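Local coordinates for protein Alpha/beta hydrolase (Legionella pneumophila subsp. pneumophila str. Philadelphia 1, PDB 4EZI) that is of unknown function but has an alpha/beta-hydrolase fold and may act as a lipase or esterase, at residues Y131-I142 with E170-M181. Numbering follows the deposited sequence.
Sequences YVQAETLASSSI and EGGFSTIVMFEM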
loop_
_atom_site.group_PDB
_atom_site.type_symbol
_atom_site.label_atom_id
_atom_site.label_comp_id
_atom_site.label_asym_id
_atom_site.label_seq_id
_atom_site.Cartn_x
_atom_site.Cartn_y
_atom_site.Cartn_z
ATOM N N TYR A 131 -8.152 -3.565 -6.896
ATOM C CA TYR A 131 -8.034 -3.325 -5.462
ATOM C C TYR A 131 -7.645 -4.598 -4.723
ATOM O O TYR A 131 -8.315 -5.634 -4.804
ATOM C CB TYR A 131 -9.362 -2.786 -4.955
ATOM C CG TYR A 131 -9.399 -2.459 -3.488
ATOM C CD1 TYR A 131 -8.445 -1.641 -2.879
ATOM C CD2 TYR A 131 -10.385 -2.965 -2.683
ATOM C CE1 TYR A 131 -8.504 -1.317 -1.538
ATOM C CE2 TYR A 131 -10.478 -2.643 -1.345
ATOM C CZ TYR A 131 -9.533 -1.840 -0.774
ATOM O OH TYR A 131 -9.650 -1.570 0.568
ATOM N N VAL A 132 -6.545 -4.550 -3.988
ATOM C CA VAL A 132 -6.047 -5.738 -3.261
ATOM C C VAL A 132 -5.917 -6.929 -4.228
ATOM O O VAL A 132 -6.210 -8.058 -3.856
ATOM C CB VAL A 132 -6.859 -6.089 -1.966
ATOM C CG1 VAL A 132 -5.942 -6.864 -0.996
ATOM C CG2 VAL A 132 -7.412 -4.843 -1.298
ATOM N N GLN A 133 -5.403 -6.641 -5.427
ATOM C CA GLN A 133 -5.057 -7.655 -6.425
ATOM C C GLN A 133 -3.542 -7.781 -6.460
ATOM O O GLN A 133 -2.829 -6.871 -6.906
ATOM C CB GLN A 133 -5.665 -7.321 -7.785
ATOM C CG GLN A 133 -7.206 -7.412 -7.763
ATOM C CD GLN A 133 -7.878 -7.127 -9.100
ATOM O OE1 GLN A 133 -7.300 -7.374 -10.161
ATOM N NE2 GLN A 133 -9.096 -6.592 -9.061
ATOM N N ALA A 134 -3.051 -8.904 -5.929
ATOM C CA ALA A 134 -1.642 -9.089 -5.682
ATOM C C ALA A 134 -0.777 -8.906 -6.923
ATOM O O ALA A 134 0.266 -8.259 -6.865
ATOM C CB ALA A 134 -1.388 -10.473 -5.095
ATOM N N GLU A 135 -1.182 -9.487 -8.047
ATOM C CA GLU A 135 -0.294 -9.504 -9.200
ATOM C C GLU A 135 0.123 -8.110 -9.641
ATOM O O GLU A 135 1.303 -7.851 -9.884
ATOM C CB GLU A 135 -0.981 -10.229 -10.343
ATOM C CG GLU A 135 -0.227 -10.274 -11.663
ATOM C CD GLU A 135 1.150 -10.892 -11.597
ATOM O OE1 GLU A 135 1.327 -11.894 -10.851
ATOM O OE2 GLU A 135 2.065 -10.394 -12.322
ATOM N N THR A 136 -0.863 -7.226 -9.805
ATOM C CA THR A 136 -0.607 -5.891 -10.301
ATOM C C THR A 136 -0.189 -4.914 -9.204
ATOM O O THR A 136 0.527 -3.964 -9.507
ATOM C CB THR A 136 -1.749 -5.320 -11.150
ATOM O OG1 THR A 136 -2.968 -5.374 -10.411
ATOM C CG2 THR A 136 -1.884 -6.039 -12.492
ATOM N N LEU A 137 -0.602 -5.096 -7.960
ATOM C CA LEU A 137 -0.024 -4.262 -6.905
ATOM C C LEU A 137 1.493 -4.494 -6.854
ATOM O O LEU A 137 2.285 -3.562 -6.756
ATOM C CB LEU A 137 -0.670 -4.529 -5.557
ATOM C CG LEU A 137 -2.076 -3.958 -5.360
ATOM C CD1 LEU A 137 -2.700 -4.447 -4.063
ATOM C CD2 LEU A 137 -2.096 -2.416 -5.440
ATOM N N ALA A 138 1.908 -5.749 -6.987
ATOM C CA ALA A 138 3.337 -6.078 -6.950
ATOM C C ALA A 138 4.053 -5.512 -8.178
ATOM O O ALA A 138 5.065 -4.804 -8.060
ATOM C CB ALA A 138 3.524 -7.608 -6.859
ATOM N N SER A 139 3.553 -5.801 -9.375
ATOM C CA SER A 139 4.274 -5.389 -10.566
ATOM C C SER A 139 4.266 -3.875 -10.738
ATOM O O SER A 139 5.285 -3.286 -11.113
ATOM C CB SER A 139 3.691 -6.069 -11.827
ATOM O OG SER A 139 2.311 -5.837 -11.982
ATOM N N SER A 140 3.145 -3.207 -10.444
ATOM C CA SER A 140 3.087 -1.770 -10.584
ATOM C C SER A 140 4.046 -1.081 -9.604
ATOM O O SER A 140 4.631 -0.052 -9.943
ATOM C CB SER A 140 1.660 -1.221 -10.439
ATOM O OG SER A 140 1.168 -1.380 -9.123
ATOM N N SER A 141 4.225 -1.655 -8.419
ATOM C CA SER A 141 5.107 -1.062 -7.435
ATOM C C SER A 141 6.584 -1.303 -7.810
ATOM O O SER A 141 7.420 -0.405 -7.675
ATOM C CB SER A 141 4.777 -1.626 -6.060
ATOM O OG SER A 141 3.483 -1.263 -5.628
ATOM N N ILE A 142 6.903 -2.499 -8.291
ATOM C CA ILE A 142 8.280 -2.777 -8.740
ATOM C C ILE A 142 8.664 -1.901 -9.933
ATOM O O ILE A 142 9.754 -1.324 -9.990
ATOM C CB ILE A 142 8.465 -4.261 -9.060
ATOM C CG1 ILE A 142 8.375 -5.067 -7.769
ATOM C CG2 ILE A 142 9.791 -4.474 -9.806
ATOM C CD1 ILE A 142 8.339 -6.585 -7.969
ATOM N N GLU A 170 -4.091 -1.371 2.589
ATOM C CA GLU A 170 -3.891 -1.980 1.265
ATOM C C GLU A 170 -2.399 -1.990 0.913
ATOM O O GLU A 170 -1.905 -2.941 0.312
ATOM C CB GLU A 170 -4.655 -1.225 0.161
ATOM C CG GLU A 170 -4.504 -1.887 -1.195
ATOM C CD GLU A 170 -5.052 -1.114 -2.359
ATOM O OE1 GLU A 170 -5.378 0.072 -2.225
ATOM O OE2 GLU A 170 -5.163 -1.751 -3.454
ATOM N N GLY A 171 -1.706 -0.919 1.259
ATOM C CA GLY A 171 -0.285 -0.809 0.992
ATOM C C GLY A 171 0.624 -1.706 1.781
ATOM O O GLY A 171 1.738 -1.967 1.343
ATOM N N GLY A 172 0.140 -2.169 2.929
ATOM C CA GLY A 172 0.872 -3.223 3.632
ATOM C C GLY A 172 0.848 -4.507 2.828
ATOM O O GLY A 172 1.852 -5.204 2.720
ATOM N N PHE A 173 -0.323 -4.827 2.279
ATOM C CA PHE A 173 -0.447 -5.948 1.353
ATOM C C PHE A 173 0.429 -5.735 0.112
ATOM O O PHE A 173 1.171 -6.623 -0.285
ATOM C CB PHE A 173 -1.932 -6.129 1.029
ATOM C CG PHE A 173 -2.250 -7.242 0.062
ATOM C CD1 PHE A 173 -2.268 -7.041 -1.302
ATOM C CD2 PHE A 173 -2.592 -8.492 0.538
ATOM C CE1 PHE A 173 -2.607 -8.055 -2.173
ATOM C CE2 PHE A 173 -2.948 -9.502 -0.329
ATOM C CZ PHE A 173 -2.933 -9.303 -1.679
ATOM N N SER A 174 0.370 -4.551 -0.483
ATOM C CA SER A 174 1.211 -4.269 -1.647
ATOM C C SER A 174 2.682 -4.482 -1.328
ATOM O O SER A 174 3.431 -4.988 -2.155
ATOM C CB SER A 174 1.020 -2.821 -2.069
ATOM O OG SER A 174 -0.326 -2.548 -2.387
ATOM N N THR A 175 3.105 -4.050 -0.143
ATOM C CA THR A 175 4.488 -4.177 0.270
ATOM C C THR A 175 4.913 -5.644 0.349
ATOM O O THR A 175 5.996 -6.024 -0.139
ATOM C CB THR A 175 4.699 -3.470 1.619
ATOM O OG1 THR A 175 4.486 -2.075 1.457
ATOM C CG2 THR A 175 6.099 -3.691 2.184
ATOM N N ILE A 176 4.074 -6.481 0.953
ATOM C CA ILE A 176 4.379 -7.906 1.065
ATOM C C ILE A 176 4.460 -8.571 -0.314
ATOM O O ILE A 176 5.399 -9.330 -0.580
ATOM C CB ILE A 176 3.348 -8.606 1.953
ATOM C CG1 ILE A 176 3.570 -8.274 3.427
ATOM C CG2 ILE A 176 3.329 -10.141 1.721
ATOM C CD1 ILE A 176 4.815 -9.044 4.042
ATOM N N VAL A 177 3.512 -8.280 -1.206
ATOM C CA VAL A 177 3.530 -8.917 -2.527
ATOM C C VAL A 177 4.667 -8.377 -3.412
ATOM O O VAL A 177 5.275 -9.129 -4.188
ATOM C CB VAL A 177 2.142 -8.911 -3.226
ATOM C CG1 VAL A 177 1.141 -9.680 -2.362
ATOM C CG2 VAL A 177 1.656 -7.495 -3.563
HETATM N N MSE A 178 5.006 -7.100 -3.248
HETATM C CA MSE A 178 6.176 -6.520 -3.902
HETATM C C MSE A 178 7.450 -7.241 -3.430
HETATM O O MSE A 178 8.305 -7.594 -4.242
HETATM C CB MSE A 178 6.249 -5.036 -3.545
HETATM C CG MSE A 178 7.465 -4.334 -4.107
HETATM SE SE MSE A 178 7.520 -2.510 -3.496
HETATM C CE MSE A 178 8.953 -1.968 -4.659
ATOM N N PHE A 179 7.586 -7.398 -2.126
ATOM C CA PHE A 179 8.738 -8.100 -1.531
ATOM C C PHE A 179 8.880 -9.526 -2.087
ATOM O O PHE A 179 9.960 -9.940 -2.527
ATOM C CB PHE A 179 8.511 -8.105 -0.036
ATOM C CG PHE A 179 9.626 -8.692 0.818
ATOM C CD1 PHE A 179 10.969 -8.720 0.448
ATOM C CD2 PHE A 179 9.281 -9.172 2.065
ATOM C CE1 PHE A 179 11.933 -9.214 1.331
ATOM C CE2 PHE A 179 10.239 -9.633 2.953
ATOM C CZ PHE A 179 11.562 -9.662 2.568
ATOM N N GLU A 180 7.763 -10.263 -2.123
ATOM C CA GLU A 180 7.750 -11.607 -2.638
ATOM C C GLU A 180 8.219 -11.643 -4.083
ATOM O O GLU A 180 9.036 -12.500 -4.465
ATOM C CB GLU A 180 6.339 -12.207 -2.482
ATOM C CG GLU A 180 6.215 -13.620 -2.964
ATOM C CD GLU A 180 4.831 -14.163 -2.820
ATOM O OE1 GLU A 180 3.872 -13.376 -2.989
ATOM O OE2 GLU A 180 4.690 -15.376 -2.563
HETATM N N MSE A 181 7.686 -10.747 -4.901
HETATM C CA MSE A 181 8.000 -10.721 -6.316
HETATM C C MSE A 181 9.426 -10.268 -6.586
HETATM O O MSE A 181 10.061 -10.772 -7.512
HETATM C CB MSE A 181 6.992 -9.862 -7.075
HETATM C CG MSE A 181 7.147 -9.910 -8.587
HETATM SE SE MSE A 181 5.805 -8.890 -9.547
HETATM C CE MSE A 181 4.280 -10.108 -9.359
#
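The ring of Phe173 is sandwiched between Val132 and Val177. Val132 CG1 sits 3.6 Å from the centroid of the Phe173 ring and almost on its normal, a CH-pi contact, while Val177 CG1 lies on the opposite face, offset toward the rim. Along the edge come the CD1 methyl of Leu137 and the start of helix 134-142, with Ala134 N in plane. The two methyls of Val132 serve different rings, CG2 covering the centre of one face of Tyr131. The carboxylate of Glu170 stands steeply to the Tyr131 ring, their planes 76° apart, with OE1 at the ring edge. Extended from a CG anti to its own backbone N, the Glu170 chain carries OE2 to within 3.2 Å of Val132 N in a nearly straight hydrogen bond (169°) that reaches OE2 from above the carboxylate plane. His129 NE2 also bonds OE2, so two donors grip this buried oxygen. Leu137 enters a hole formed by Glu170, Phe173, Ser174 and Val177, with both its methyls 3.5 Å from Ser174 OG, a hydroxyl that is hydrogen-bonded to Tyr118 OH. Where the backbones come closest, the CB of Ala138 rests 3.5 Å from Val177 O. Farther along, selenomethionine Met181, bent at its last torsion, fits among Glu135, Ala138, Ser139 and Ile142, its CE 3.6 Å from Ala138 CB. Ile142 CD1 packs 3.6 Å from Met181 CG. The axes of helix segments 134-142 and 170-181 cross at -74° and come within 7.9 Å. Helix 170-185 begins within a probable GxSxG nucleophile elbow (Gly167, Ser169, Gly171), right after Ser169, which appears to form a triad with His351 and Asp318; helix 134-154 packs across this helix that follows the probable nucleophile, as in the alpha/beta-hydrolase fold.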